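Local coordinates for uncharacterized protein PA2218 (PDB 2HDW) that is uncharacterised but has the alpha/beta-hydrolase fold and is probably a hydrolase, its substrate and reaction remaining unknown, at residues Val261-Tyr266 with Ala342-Leu347; Met48-Thr53 with Gly78-Ala83; Gln118-Arg123 with Arg358-Phe363. One frame throughout, in Å; residues are numbered along the deposited sequence.

Interaction 1: residues Val261-Tyr266 with Ala342-Leu347; sequences VDYHDY and ASHVDL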
ATOM      1  N   VAL A 261     -18.636   6.560   2.741  1.00 11.15           N
ATOM      2  CA  VAL A 261     -18.767   7.412   3.915  1.00 11.77           C
ATOM      3  C   VAL A 261     -17.642   7.038   4.877  1.00 11.48           C
ATOM      4  O   VAL A 261     -17.049   7.900   5.532  1.00 10.86           O
ATOM      5  CB  VAL A 261     -20.113   7.190   4.618  1.00 13.07           C
ATOM      6  CG1 VAL A 261     -20.174   8.026   5.891  1.00 12.47           C
ATOM      7  CG2 VAL A 261     -21.259   7.565   3.671  1.00 12.87           C
ATOM      8  N   ASP A 262     -17.356   5.740   4.956  1.00 10.42           N
ATOM      9  CA  ASP A 262     -16.289   5.248   5.819  1.00  9.34           C
ATOM     10  C   ASP A 262     -14.953   5.849   5.394  1.00 10.77           C
ATOM     11  O   ASP A 262     -14.177   6.304   6.236  1.00 10.25           O
ATOM     12  CB  ASP A 262     -16.181   3.723   5.745  1.00  9.05           C
ATOM     13  CG  ASP A 262     -17.333   3.015   6.437  1.00 10.64           C
ATOM     14  OD1 ASP A 262     -18.114   3.680   7.154  1.00 11.18           O
ATOM     15  OD2 ASP A 262     -17.447   1.784   6.266  1.00 10.59           O
ATOM     16  N   TYR A 263     -14.682   5.834   4.089  1.00  8.92           N
ATOM     17  CA  TYR A 263     -13.431   6.384   3.573  1.00 11.35           C
ATOM     18  C   TYR A 263     -13.299   7.855   3.945  1.00 11.86           C
ATOM     19  O   TYR A 263     -12.232   8.310   4.353  1.00 12.24           O
ATOM     20  CB  TYR A 263     -13.357   6.246   2.050  1.00 10.89           C
ATOM     21  CG  TYR A 263     -12.851   4.908   1.553  1.00 11.52           C
ATOM     22  CD1 TYR A 263     -11.725   4.310   2.119  1.00 12.79           C
ATOM     23  CD2 TYR A 263     -13.457   4.272   0.472  1.00 11.44           C
ATOM     24  CE1 TYR A 263     -11.210   3.110   1.611  1.00 11.68           C
ATOM     25  CE2 TYR A 263     -12.950   3.074  -0.047  1.00 12.03           C
ATOM     26  CZ  TYR A 263     -11.827   2.501   0.529  1.00 12.12           C
ATOM     27  OH  TYR A 263     -11.316   1.329   0.012  1.00 11.82           O
ATOM     28  N   HIS A 264     -14.389   8.598   3.789  1.00 11.50           N
ATOM     29  CA  HIS A 264     -14.385  10.014   4.136  1.00 12.35           C
ATOM     30  C   HIS A 264     -14.087  10.197   5.621  1.00 12.08           C
ATOM     31  O   HIS A 264     -13.268  11.031   5.999  1.00 12.50           O
ATOM     32  CB  HIS A 264     -15.741  10.654   3.821  1.00 12.52           C
ATOM     33  CG  HIS A 264     -15.922  12.003   4.445  1.00 14.69           C
ATOM     34  ND1 HIS A 264     -16.175  12.172   5.790  1.00 17.59           N
ATOM     35  CD2 HIS A 264     -15.833  13.247   3.921  1.00 14.76           C
ATOM     36  CE1 HIS A 264     -16.233  13.462   6.068  1.00 15.65           C
ATOM     37  NE2 HIS A 264     -16.029  14.137   4.951  1.00 15.31           N
ATOM     38  N   ASP A 265     -14.755   9.415   6.461  1.00 11.85           N
ATOM     39  CA  ASP A 265     -14.554   9.530   7.901  1.00 13.56           C
ATOM     40  C   ASP A 265     -13.120   9.260   8.319  1.00 12.97           C
ATOM     41  O   ASP A 265     -12.681   9.706   9.375  1.00 12.59           O
ATOM     42  CB  ASP A 265     -15.501   8.595   8.645  1.00 16.43           C
ATOM     43  CG  ASP A 265     -16.946   9.030   8.524  1.00 18.31           C
ATOM     44  OD1 ASP A 265     -17.186  10.186   8.115  1.00 19.13           O
ATOM     45  OD2 ASP A 265     -17.838   8.224   8.840  1.00 21.25           O
ATOM     46  N   TYR A 266     -12.385   8.530   7.492  1.00 13.96           N
ATOM     47  CA  TYR A 266     -10.994   8.247   7.813  1.00 12.73           C
ATOM     48  C   TYR A 266     -10.071   9.303   7.205  1.00 12.80           C
ATOM     49  O   TYR A 266      -9.304   9.968   7.910  1.00 10.79           O
ATOM     50  CB  TYR A 266     -10.584   6.872   7.282  1.00 12.29           C
ATOM     51  CG  TYR A 266      -9.116   6.581   7.504  1.00 11.68           C
ATOM     52  CD1 TYR A 266      -8.634   6.250   8.772  1.00 11.81           C
ATOM     53  CD2 TYR A 266      -8.198   6.706   6.464  1.00 11.53           C
ATOM     54  CE1 TYR A 266      -7.270   6.054   8.999  1.00 10.86           C
ATOM     55  CE2 TYR A 266      -6.834   6.520   6.678  1.00  9.57           C
ATOM     56  CZ  TYR A 266      -6.378   6.195   7.945  1.00 12.53           C
ATOM     57  OH  TYR A 266      -5.030   6.023   8.156  1.00  9.86           O
ATOM     58  N   ALA A 342     -15.895  -7.003  10.787  1.00 14.72           N
ATOM     59  CA  ALA A 342     -15.060  -5.859  10.451  1.00 14.38           C
ATOM     60  C   ALA A 342     -15.343  -5.277   9.066  1.00 13.56           C
ATOM     61  O   ALA A 342     -15.632  -6.004   8.108  1.00 12.38           O
ATOM     62  CB  ALA A 342     -13.588  -6.243  10.566  1.00 15.59           C
ATOM     63  N   SER A 343     -15.266  -3.955   8.967  1.00 13.85           N
ATOM     64  CA  SER A 343     -15.488  -3.271   7.699  1.00 13.16           C
ATOM     65  C   SER A 343     -14.127  -3.126   7.034  1.00 13.75           C
ATOM     66  O   SER A 343     -13.136  -3.666   7.524  1.00 12.54           O
ATOM     67  CB  SER A 343     -16.064  -1.879   7.936  1.00 14.04           C
ATOM     68  OG  SER A 343     -15.080  -1.039   8.517  1.00 11.68           O
ATOM     69  N   HIS A 344     -14.079  -2.378   5.936  1.00 12.43           N
ATOM     70  CA  HIS A 344     -12.826  -2.158   5.227  1.00 13.48           C
ATOM     71  C   HIS A 344     -11.917  -1.230   6.029  1.00 13.03           C
ATOM     72  O   HIS A 344     -10.788  -1.597   6.384  1.00 12.56           O
ATOM     73  CB  HIS A 344     -13.094  -1.555   3.843  1.00 14.30           C
ATOM     74  CG  HIS A 344     -11.852  -1.324   3.036  1.00 15.02           C
ATOM     75  ND1 HIS A 344     -11.023  -0.242   3.238  1.00 15.73           N
ATOM     76  CD2 HIS A 344     -11.267  -2.069   2.070  1.00 13.01           C
ATOM     77  CE1 HIS A 344      -9.981  -0.331   2.431  1.00 12.61           C
ATOM     78  NE2 HIS A 344     -10.105  -1.432   1.713  1.00 15.63           N
ATOM     79  N   VAL A 345     -12.406  -0.027   6.327  1.00 12.19           N
ATOM     80  CA  VAL A 345     -11.612   0.938   7.076  1.00 10.80           C
ATOM     81  C   VAL A 345     -11.264   0.461   8.488  1.00 11.02           C
ATOM     82  O   VAL A 345     -10.337   0.977   9.102  1.00 12.39           O
ATOM     83  CB  VAL A 345     -12.317   2.317   7.136  1.00  8.59           C
ATOM     84  CG1 VAL A 345     -11.524   3.275   7.994  1.00 10.08           C
ATOM     85  CG2 VAL A 345     -12.443   2.891   5.721  1.00  6.46           C
ATOM     86  N   ASP A 346     -11.985  -0.530   9.000  1.00 10.69           N
ATOM     87  CA  ASP A 346     -11.672  -1.048  10.335  1.00 10.17           C
ATOM     88  C   ASP A 346     -10.236  -1.552  10.407  1.00  8.87           C
ATOM     89  O   ASP A 346      -9.572  -1.411  11.437  1.00  9.56           O
ATOM     90  CB  ASP A 346     -12.586  -2.214  10.719  1.00  8.97           C
ATOM     91  CG  ASP A 346     -13.898  -1.764  11.318  1.00 14.29           C
ATOM     92  OD1 ASP A 346     -13.989  -0.614  11.802  1.00 13.85           O
ATOM     93  OD2 ASP A 346     -14.839  -2.582  11.315  1.00 14.58           O
ATOM     94  N   LEU A 347      -9.760  -2.160   9.322  1.00  9.19           N
ATOM     95  CA  LEU A 347      -8.401  -2.700   9.307  1.00  9.42           C
ATOM     96  C   LEU A 347      -7.339  -1.662   8.966  1.00 10.39           C
ATOM     97  O   LEU A 347      -6.189  -2.002   8.697  1.00  9.89           O
ATOM     98  CB  LEU A 347      -8.307  -3.900   8.346  1.00  8.53           C
ATOM     99  CG  LEU A 347      -8.625  -5.282   8.951  1.00  8.12           C
ATOM    100  CD1 LEU A 347      -9.996  -5.265   9.613  1.00  8.50           C
ATOM    101  CD2 LEU A 347      -8.573  -6.352   7.868  1.00  8.67           C
TER
HETATM  102  O   HOH W   1     -15.204   0.489   5.475  1.00 17.76           O

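Interaction 2: residues Met48-Thr53 with Gly78-Ala83; sequences MQLQLT and GITLAA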
ATOM      1  N   MET A  48      18.172  11.381  -5.248  1.00 28.62           N
ATOM      2  CA  MET A  48      17.728  12.769  -5.280  1.00 26.44           C
ATOM      3  C   MET A  48      17.631  13.273  -3.847  1.00 25.21           C
ATOM      4  O   MET A  48      17.247  12.522  -2.952  1.00 23.83           O
ATOM      5  CB  MET A  48      16.356  12.883  -5.955  1.00 24.98           C
ATOM      6  CG  MET A  48      15.715  14.259  -5.812  1.00 25.64           C
ATOM      7  SD  MET A  48      14.105  14.406  -6.630  1.00 21.06           S
ATOM      8  CE  MET A  48      14.604  15.214  -8.149  1.00 26.79           C
ATOM      9  N   GLN A  49      17.994  14.534  -3.625  1.00 23.74           N
ATOM     10  CA  GLN A  49      17.912  15.105  -2.288  1.00 23.53           C
ATOM     11  C   GLN A  49      16.472  15.525  -2.056  1.00 22.30           C
ATOM     12  O   GLN A  49      15.919  16.315  -2.822  1.00 23.05           O
ATOM     13  CB  GLN A  49      18.810  16.332  -2.150  1.00 25.42           C
ATOM     14  CG  GLN A  49      20.282  16.069  -2.349  1.00 28.24           C
ATOM     15  CD  GLN A  49      21.114  17.279  -1.989  1.00 30.85           C
ATOM     16  OE1 GLN A  49      21.289  17.593  -0.811  1.00 30.72           O
ATOM     17  NE2 GLN A  49      21.615  17.981  -3.003  1.00 31.68           N
ATOM     18  N   LEU A  50      15.870  14.993  -0.999  1.00 19.37           N
ATOM     19  CA  LEU A  50      14.486  15.304  -0.680  1.00 18.24           C
ATOM     20  C   LEU A  50      14.376  16.027   0.658  1.00 17.83           C
ATOM     21  O   LEU A  50      15.114  15.740   1.600  1.00 16.37           O
ATOM     22  CB  LEU A  50      13.651  14.017  -0.623  1.00 16.25           C
ATOM     23  CG  LEU A  50      13.591  13.093  -1.846  1.00 15.66           C
ATOM     24  CD1 LEU A  50      12.805  11.831  -1.483  1.00 14.00           C
ATOM     25  CD2 LEU A  50      12.945  13.805  -3.014  1.00 16.21           C
ATOM     26  N   GLN A  51      13.444  16.965   0.726  1.00 18.46           N
ATOM     27  CA  GLN A  51      13.197  17.719   1.942  1.00 19.32           C
ATOM     28  C   GLN A  51      12.143  16.952   2.730  1.00 18.62           C
ATOM     29  O   GLN A  51      10.987  16.866   2.312  1.00 19.59           O
ATOM     30  CB  GLN A  51      12.676  19.116   1.599  1.00 21.10           C
ATOM     31  CG  GLN A  51      12.544  20.043   2.793  1.00 26.97           C
ATOM     32  CD  GLN A  51      11.925  21.377   2.425  1.00 30.60           C
ATOM     33  OE1 GLN A  51      11.950  22.323   3.212  1.00 35.20           O
ATOM     34  NE2 GLN A  51      11.354  21.457   1.227  1.00 32.66           N
ATOM     35  N   LEU A  52      12.541  16.381   3.859  1.00 17.29           N
ATOM     36  CA  LEU A  52      11.617  15.619   4.689  1.00 17.65           C
ATOM     37  C   LEU A  52      11.305  16.394   5.966  1.00 18.52           C
ATOM     38  O   LEU A  52      12.207  16.928   6.608  1.00 18.16           O
ATOM     39  CB  LEU A  52      12.231  14.266   5.037  1.00 18.20           C
ATOM     40  CG  LEU A  52      12.734  13.428   3.855  1.00 18.91           C
ATOM     41  CD1 LEU A  52      13.300  12.121   4.372  1.00 16.78           C
ATOM     42  CD2 LEU A  52      11.594  13.160   2.873  1.00 18.79           C
ATOM     43  N   THR A  53      10.027  16.467   6.329  1.00 18.10           N
ATOM     44  CA  THR A  53       9.646  17.193   7.531  1.00 18.28           C
ATOM     45  C   THR A  53      10.102  16.454   8.777  1.00 17.93           C
ATOM     46  O   THR A  53      10.074  15.229   8.822  1.00 16.64           O
ATOM     47  CB  THR A  53       8.124  17.388   7.634  1.00 18.70           C
ATOM     48  OG1 THR A  53       7.831  18.120   8.829  1.00 19.54           O
ATOM     49  CG2 THR A  53       7.408  16.048   7.694  1.00 17.05           C
ATOM     50  N   GLY A  78      14.724   5.055 -11.293  1.00 11.39           N
ATOM     51  CA  GLY A  78      15.335   6.341 -10.993  1.00 11.59           C
ATOM     52  C   GLY A  78      14.600   7.282 -10.057  1.00 12.82           C
ATOM     53  O   GLY A  78      14.979   8.445  -9.928  1.00 12.78           O
ATOM     54  N   ILE A  79      13.555   6.802  -9.396  1.00 12.92           N
ATOM     55  CA  ILE A  79      12.809   7.664  -8.487  1.00 14.13           C
ATOM     56  C   ILE A  79      13.257   7.420  -7.052  1.00 13.93           C
ATOM     57  O   ILE A  79      13.401   6.271  -6.630  1.00 13.55           O
ATOM     58  CB  ILE A  79      11.289   7.406  -8.605  1.00 14.52           C
ATOM     59  CG1 ILE A  79      10.856   7.573 -10.067  1.00 15.88           C
ATOM     60  CG2 ILE A  79      10.517   8.377  -7.706  1.00 17.01           C
ATOM     61  CD1 ILE A  79       9.370   7.344 -10.320  1.00 16.47           C
ATOM     62  N   THR A  80      13.493   8.507  -6.319  1.00 12.41           N
ATOM     63  CA  THR A  80      13.916   8.423  -4.924  1.00 12.64           C
ATOM     64  C   THR A  80      12.685   8.496  -4.029  1.00 12.30           C
ATOM     65  O   THR A  80      11.880   9.426  -4.139  1.00 12.79           O
ATOM     66  CB  THR A  80      14.878   9.571  -4.567  1.00 15.11           C
ATOM     67  OG1 THR A  80      16.054   9.474  -5.382  1.00 15.25           O
ATOM     68  CG2 THR A  80      15.282   9.500  -3.096  1.00 13.54           C
ATOM     69  N   LEU A  81      12.538   7.505  -3.154  1.00  9.93           N
ATOM     70  CA  LEU A  81      11.391   7.441  -2.258  1.00  9.84           C
ATOM     71  C   LEU A  81      11.728   7.844  -0.828  1.00  9.82           C
ATOM     72  O   LEU A  81      12.864   7.698  -0.383  1.00 10.25           O
ATOM     73  CB  LEU A  81      10.820   6.021  -2.252  1.00  9.99           C
ATOM     74  CG  LEU A  81      10.562   5.367  -3.611  1.00 13.95           C
ATOM     75  CD1 LEU A  81      10.082   3.941  -3.402  1.00 16.02           C
ATOM     76  CD2 LEU A  81       9.529   6.171  -4.394  1.00 15.05           C
ATOM     77  N   ALA A  82      10.730   8.362  -0.118  1.00 10.26           N
ATOM     78  CA  ALA A  82      10.896   8.760   1.274  1.00 10.57           C
ATOM     79  C   ALA A  82      10.194   7.716   2.138  1.00 11.84           C
ATOM     80  O   ALA A  82       9.178   7.148   1.736  1.00  9.53           O
ATOM     81  CB  ALA A  82      10.284  10.144   1.512  1.00 10.78           C
ATOM     82  N   ALA A  83      10.726   7.466   3.328  1.00 10.51           N
ATOM     83  CA  ALA A  83      10.126   6.472   4.205  1.00 11.80           C
ATOM     84  C   ALA A  83      10.468   6.684   5.673  1.00 12.58           C
ATOM     85  O   ALA A  83      11.407   7.411   6.010  1.00 11.62           O
ATOM     86  CB  ALA A  83      10.567   5.074   3.775  1.00  9.57           C
TER

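Interaction 3: residues Gln118-Arg123 with Arg358-Phe363; sequences QTMAER and RIAGFF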
ATOM      1  N   GLN A 118       5.012   0.932  12.983  1.00 10.36           N
ATOM      2  CA  GLN A 118       5.408   1.195  14.357  1.00 12.96           C
ATOM      3  C   GLN A 118       4.954   0.072  15.281  1.00 11.80           C
ATOM      4  O   GLN A 118       5.695  -0.352  16.165  1.00 12.56           O
ATOM      5  CB  GLN A 118       4.829   2.522  14.858  1.00 12.66           C
ATOM      6  CG  GLN A 118       5.351   2.879  16.245  1.00 12.91           C
ATOM      7  CD  GLN A 118       4.930   4.251  16.718  1.00 14.16           C
ATOM      8  OE1 GLN A 118       3.766   4.484  17.041  1.00 16.89           O
ATOM      9  NE2 GLN A 118       5.880   5.169  16.768  1.00 11.03           N
ATOM     10  N   THR A 119       3.730  -0.401  15.068  1.00 12.89           N
ATOM     11  CA  THR A 119       3.164  -1.465  15.885  1.00 13.22           C
ATOM     12  C   THR A 119       3.974  -2.747  15.743  1.00 12.91           C
ATOM     13  O   THR A 119       4.249  -3.428  16.729  1.00 13.10           O
ATOM     14  CB  THR A 119       1.703  -1.750  15.488  1.00 12.47           C
ATOM     15  OG1 THR A 119       0.936  -0.550  15.612  1.00 11.90           O
ATOM     16  CG2 THR A 119       1.096  -2.823  16.387  1.00 15.77           C
ATOM     17  N   MET A 120       4.366  -3.076  14.518  1.00 11.77           N
ATOM     18  CA  MET A 120       5.139  -4.291  14.312  1.00 12.28           C
ATOM     19  C   MET A 120       6.563  -4.125  14.840  1.00 12.22           C
ATOM     20  O   MET A 120       7.209  -5.099  15.229  1.00  9.83           O
ATOM     21  CB  MET A 120       5.127  -4.678  12.832  1.00 12.35           C
ATOM     22  CG  MET A 120       3.752  -5.172  12.362  1.00 11.36           C
ATOM     23  SD  MET A 120       3.165  -6.655  13.249  1.00  2.49           S
ATOM     24  CE  MET A 120       4.311  -7.783  12.705  1.00  8.27           C
ATOM     25  N   ALA A 121       7.045  -2.885  14.875  1.00 13.47           N
ATOM     26  CA  ALA A 121       8.378  -2.615  15.410  1.00 13.67           C
ATOM     27  C   ALA A 121       8.333  -2.861  16.923  1.00 14.55           C
ATOM     28  O   ALA A 121       9.328  -3.249  17.529  1.00 13.43           O
ATOM     29  CB  ALA A 121       8.779  -1.183  15.124  1.00 12.75           C
ATOM     30  N   GLU A 122       7.175  -2.626  17.533  1.00 15.13           N
ATOM     31  CA  GLU A 122       7.031  -2.874  18.965  1.00 16.97           C
ATOM     32  C   GLU A 122       6.983  -4.384  19.171  1.00 16.91           C
ATOM     33  O   GLU A 122       7.212  -4.878  20.277  1.00 16.85           O
ATOM     34  CB  GLU A 122       5.739  -2.261  19.511  1.00 20.27           C
ATOM     35  CG  GLU A 122       5.634  -0.751  19.390  1.00 22.58           C
ATOM     36  CD  GLU A 122       4.411  -0.205  20.108  1.00 26.48           C
ATOM     37  OE1 GLU A 122       3.312  -0.768  19.921  1.00 25.66           O
ATOM     38  OE2 GLU A 122       4.547   0.786  20.857  1.00 27.11           O
ATOM     39  N   ARG A 123       6.677  -5.111  18.098  1.00 16.68           N
ATOM     40  CA  ARG A 123       6.589  -6.567  18.155  1.00 16.63           C
ATOM     41  C   ARG A 123       7.938  -7.233  17.869  1.00 16.39           C
ATOM     42  O   ARG A 123       8.004  -8.446  17.690  1.00 17.13           O
ATOM     43  CB  ARG A 123       5.544  -7.081  17.155  1.00 17.82           C
ATOM     44  CG  ARG A 123       4.159  -6.469  17.310  1.00 19.77           C
ATOM     45  CD  ARG A 123       3.569  -6.753  18.679  1.00 21.19           C
ATOM     46  NE  ARG A 123       2.311  -6.038  18.902  1.00 23.06           N
ATOM     47  CZ  ARG A 123       1.109  -6.605  18.905  1.00 20.29           C
ATOM     48  NH1 ARG A 123       0.980  -7.910  18.696  1.00 20.45           N
ATOM     49  NH2 ARG A 123       0.032  -5.866  19.136  1.00 19.29           N
ATOM     50  N   ARG A 358      -1.570 -12.189  15.325  1.00 12.81           N
ATOM     51  CA  ARG A 358      -1.478 -13.142  14.223  1.00 13.45           C
ATOM     52  C   ARG A 358      -0.475 -12.729  13.163  1.00 11.78           C
ATOM     53  O   ARG A 358       0.208 -13.571  12.592  1.00 11.89           O
ATOM     54  CB  ARG A 358      -2.842 -13.319  13.560  1.00 17.78           C
ATOM     55  CG  ARG A 358      -3.503 -14.659  13.824  1.00 22.64           C
ATOM     56  CD  ARG A 358      -3.276 -15.652  12.690  1.00 25.58           C
ATOM     57  NE  ARG A 358      -1.885 -16.061  12.541  1.00 26.36           N
ATOM     58  CZ  ARG A 358      -1.456 -16.935  11.631  1.00 25.53           C
ATOM     59  NH1 ARG A 358      -2.317 -17.493  10.791  1.00 24.24           N
ATOM     60  NH2 ARG A 358      -0.164 -17.250  11.559  1.00 21.91           N
ATOM     61  N   ILE A 359      -0.405 -11.436  12.876  1.00 12.70           N
ATOM     62  CA  ILE A 359       0.536 -10.957  11.882  1.00 11.15           C
ATOM     63  C   ILE A 359       1.963 -11.149  12.405  1.00 11.94           C
ATOM     64  O   ILE A 359       2.827 -11.645  11.685  1.00 11.55           O
ATOM     65  CB  ILE A 359       0.274  -9.475  11.536  1.00 12.00           C
ATOM     66  CG1 ILE A 359      -1.114  -9.340  10.888  1.00 10.00           C
ATOM     67  CG2 ILE A 359       1.349  -8.963  10.595  1.00  6.63           C
ATOM     68  CD1 ILE A 359      -1.529  -7.914  10.564  1.00 10.58           C
ATOM     69  N   ALA A 360       2.200 -10.780  13.662  1.00 12.04           N
ATOM     70  CA  ALA A 360       3.522 -10.939  14.263  1.00 11.48           C
ATOM     71  C   ALA A 360       3.872 -12.430  14.347  1.00 12.34           C
ATOM     72  O   ALA A 360       4.997 -12.837  14.035  1.00 11.77           O
ATOM     73  CB  ALA A 360       3.542 -10.317  15.663  1.00 12.33           C
ATOM     74  N   GLY A 361       2.904 -13.236  14.777  1.00 10.51           N
ATOM     75  CA  GLY A 361       3.126 -14.667  14.890  1.00 10.33           C
ATOM     76  C   GLY A 361       3.461 -15.267  13.537  1.00 12.32           C
ATOM     77  O   GLY A 361       4.310 -16.151  13.424  1.00 12.64           O
ATOM     78  N   PHE A 362       2.785 -14.779  12.502  1.00 11.45           N
ATOM     79  CA  PHE A 362       3.006 -15.246  11.138  1.00 11.33           C
ATOM     80  C   PHE A 362       4.455 -14.996  10.718  1.00 11.95           C
ATOM     81  O   PHE A 362       5.156 -15.913  10.283  1.00 12.17           O
ATOM     82  CB  PHE A 362       2.061 -14.504  10.189  1.00 10.19           C
ATOM     83  CG  PHE A 362       2.263 -14.831   8.735  1.00 10.84           C
ATOM     84  CD1 PHE A 362       1.762 -16.010   8.197  1.00 12.61           C
ATOM     85  CD2 PHE A 362       2.910 -13.932   7.894  1.00 10.48           C
ATOM     86  CE1 PHE A 362       1.898 -16.288   6.834  1.00 13.12           C
ATOM     87  CE2 PHE A 362       3.054 -14.198   6.526  1.00 12.60           C
ATOM     88  CZ  PHE A 362       2.544 -15.378   5.997  1.00 10.99           C
ATOM     89  N   PHE A 363       4.906 -13.751  10.844  1.00 12.29           N
ATOM     90  CA  PHE A 363       6.270 -13.429  10.454  1.00 11.89           C
ATOM     91  C   PHE A 363       7.309 -14.023  11.396  1.00 11.75           C
ATOM     92  O   PHE A 363       8.412 -14.336  10.965  1.00 10.05           O
ATOM     93  CB  PHE A 363       6.455 -11.913  10.331  1.00 11.62           C
ATOM     94  CG  PHE A 363       5.775 -11.318   9.124  1.00  9.69           C
ATOM     95  CD1 PHE A 363       6.116 -11.741   7.842  1.00  9.94           C
ATOM     96  CD2 PHE A 363       4.799 -10.336   9.268  1.00  9.79           C
ATOM     97  CE1 PHE A 363       5.495 -11.194   6.714  1.00  7.82           C
ATOM     98  CE2 PHE A 363       4.168  -9.778   8.150  1.00  9.51           C
ATOM     99  CZ  PHE A 363       4.519 -10.209   6.873  1.00 11.66           C
TER

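Interaction 1: residues Val261-Tyr266 with Ala342-Leu347
Helix 258-267 meets the loop after the final sheet strand of this alpha/beta-hydrolase fold mainly through Tyr-263 against His-344 and three helix residues around Val-345. His-344 occupies the loop that usually supplies the catalytic histidine in this fold, and the same role here is possible but unproven. The edge of the Tyr-263 ring is directed at a face of the His-344 imidazole in an offset edge-to-face pair, with centroids 5.2 Å apart and planes at 66°. Tyr-263 CG lies anti to its own carbonyl carbon (chi1 -84°), which carries the phenol out to the loop, and its hydroxyl stands above the imidazole near the rim. That hydroxyl is also hydrogen-bonded to Tyr-204 OH.

Val-345 straddles the helix surface with its two methyls. CG2 touches Asp-262 CB at 3.8 Å and Tyr-263 CD1 at 3.9 Å, while CG1 reaches Tyr-266 CB at 3.8 Å. Beside this apolar patch, water 1 donates to Asp-262 OD2 (2.7 Å) and accepts from Val-345 N (3.0 Å), with a weak link to Ser-343 OG. Asp-262 OD1 is bonded to Gln-258, so its carboxylate is held at both oxygens. A capping box, Ser-343 N to Asp-346 OD2 at 2.8 Å with Asp-346 N returning to Ser-343 OG, shapes the turn bearing His-344.

The loop joins edge strand 334-339 to helix 346-349, whose Tyr-348 meets the rings of both His-344 and Tyr-266; Tyr-204 and His-318 enclose His-344 further.

Interaction 2: residues Met48-Thr53 with Gly78-Ala83
Met-48 and Thr-80 make the one hydrogen bond of a contact that lays the N-terminal segment, in extended form, beside the start of strand 80-88. Met-48 N donates to Thr-80 OG1 over 2.9 Å in a nearly straight bond (169°). The same hydroxyl oxygen is also hydrogen-bonded to Asn-47 N, so two successive amides at the beginning of the ordered chain converge on it. Met-48 CB fits closely beside the bond, 3.5 Å from Thr-80 OG1; beyond CB the methionine turns off from the strand.

The apolar contacts begin at the threonine methyl. Thr-80 CG2, anti to the backbone N, faces Met-48 O and Leu-50 CD1, the latter at 3.8 Å. Leu-50 and Thr-80 lie alongside one another, pointing opposite ways, and the same leucine methyl lies against the carbonyl oxygen of Thr-80. Leu-52 brings CD2 to within 3.6 Å of Ala-82 CB, which Leu-50 CD1 approaches more loosely at 4.3 Å.

No backbone hydrogen bond joins the segments. The main chain of the strand is instead paired with Phe-73 and Val-71 of strand 66-74 on one flank, and bonded to Asp-131 and Gly-139. The N-terminal segment is therefore not an added strand: its start is gripped by a threonine side chain rather than by the backbone, a modest apolar contact follows along the rest, and beyond it Thr-53 N is held by Glu-137.

Interaction 3: residues Gln118-Arg123 with Arg358-Phe363
The segments 118-122 and 358-363, on helices 112-122 and 356-366, cross at -60°, their axes 10.6 Å apart at closest, and the closest pair of CA atoms belongs to Arg-123 and Ala-360 (6.6 Å). Met-120, on the helix, and Arg-123, in the loop that follows, reach across.

Met-120 carries most of the contact through its terminal methyl. Bends at chi2 (-60°) and chi3 (-67°) curl the chain so that CE comes down on the backbone of the second helix, 3.6 Å from Ala-360 CA. There it also meets Ile-359 CG2 at 3.8 Å, the two side chains crossing at about a right angle, and it lies near the plane of the Phe-363 ring at its edge, 4.3 Å from CD2. This close approach to the backbone is consistent with the small side chain of Ala-360, whose CB is in turn met by Arg-123 CB at 4.1 Å. The guanidinium of Arg-123 forms a salt bridge with Asp-357, earlier on the second helix.

Beneath the crossing, Met-120 and Phe-363 both touch Ile-99 of strand 96-102, while Phe-363 extends to Val-199 of strand 197-201; the two helices thus cover one face of the central sheet together, as the first and last helices of alpha/beta hydrolases do.

In the fold
Interaction 2 lies at the antiparallel end of the sheet and interaction 1 by the carboxyl ends of the central parallel strands, though its loop comes from edge strand 334-339. They fall on opposite sides of the chain's centre, their own centres 29 Å apart. Interaction 3 closes a long loop of chain within which interaction 1 is nested; the two come within about 8 Å at their nearest atoms without touching, and helix 356-366 follows helix 346-349 in sequence. Interaction 2 remains about 11 Å from interaction 3 at the nearest atoms. The His-344 side chain lies near, without touching, the turn between strand 173-178 and helix 180-191, where this fold normally places its nucleophile, so an active site beside interaction 1 is probable by comparison only.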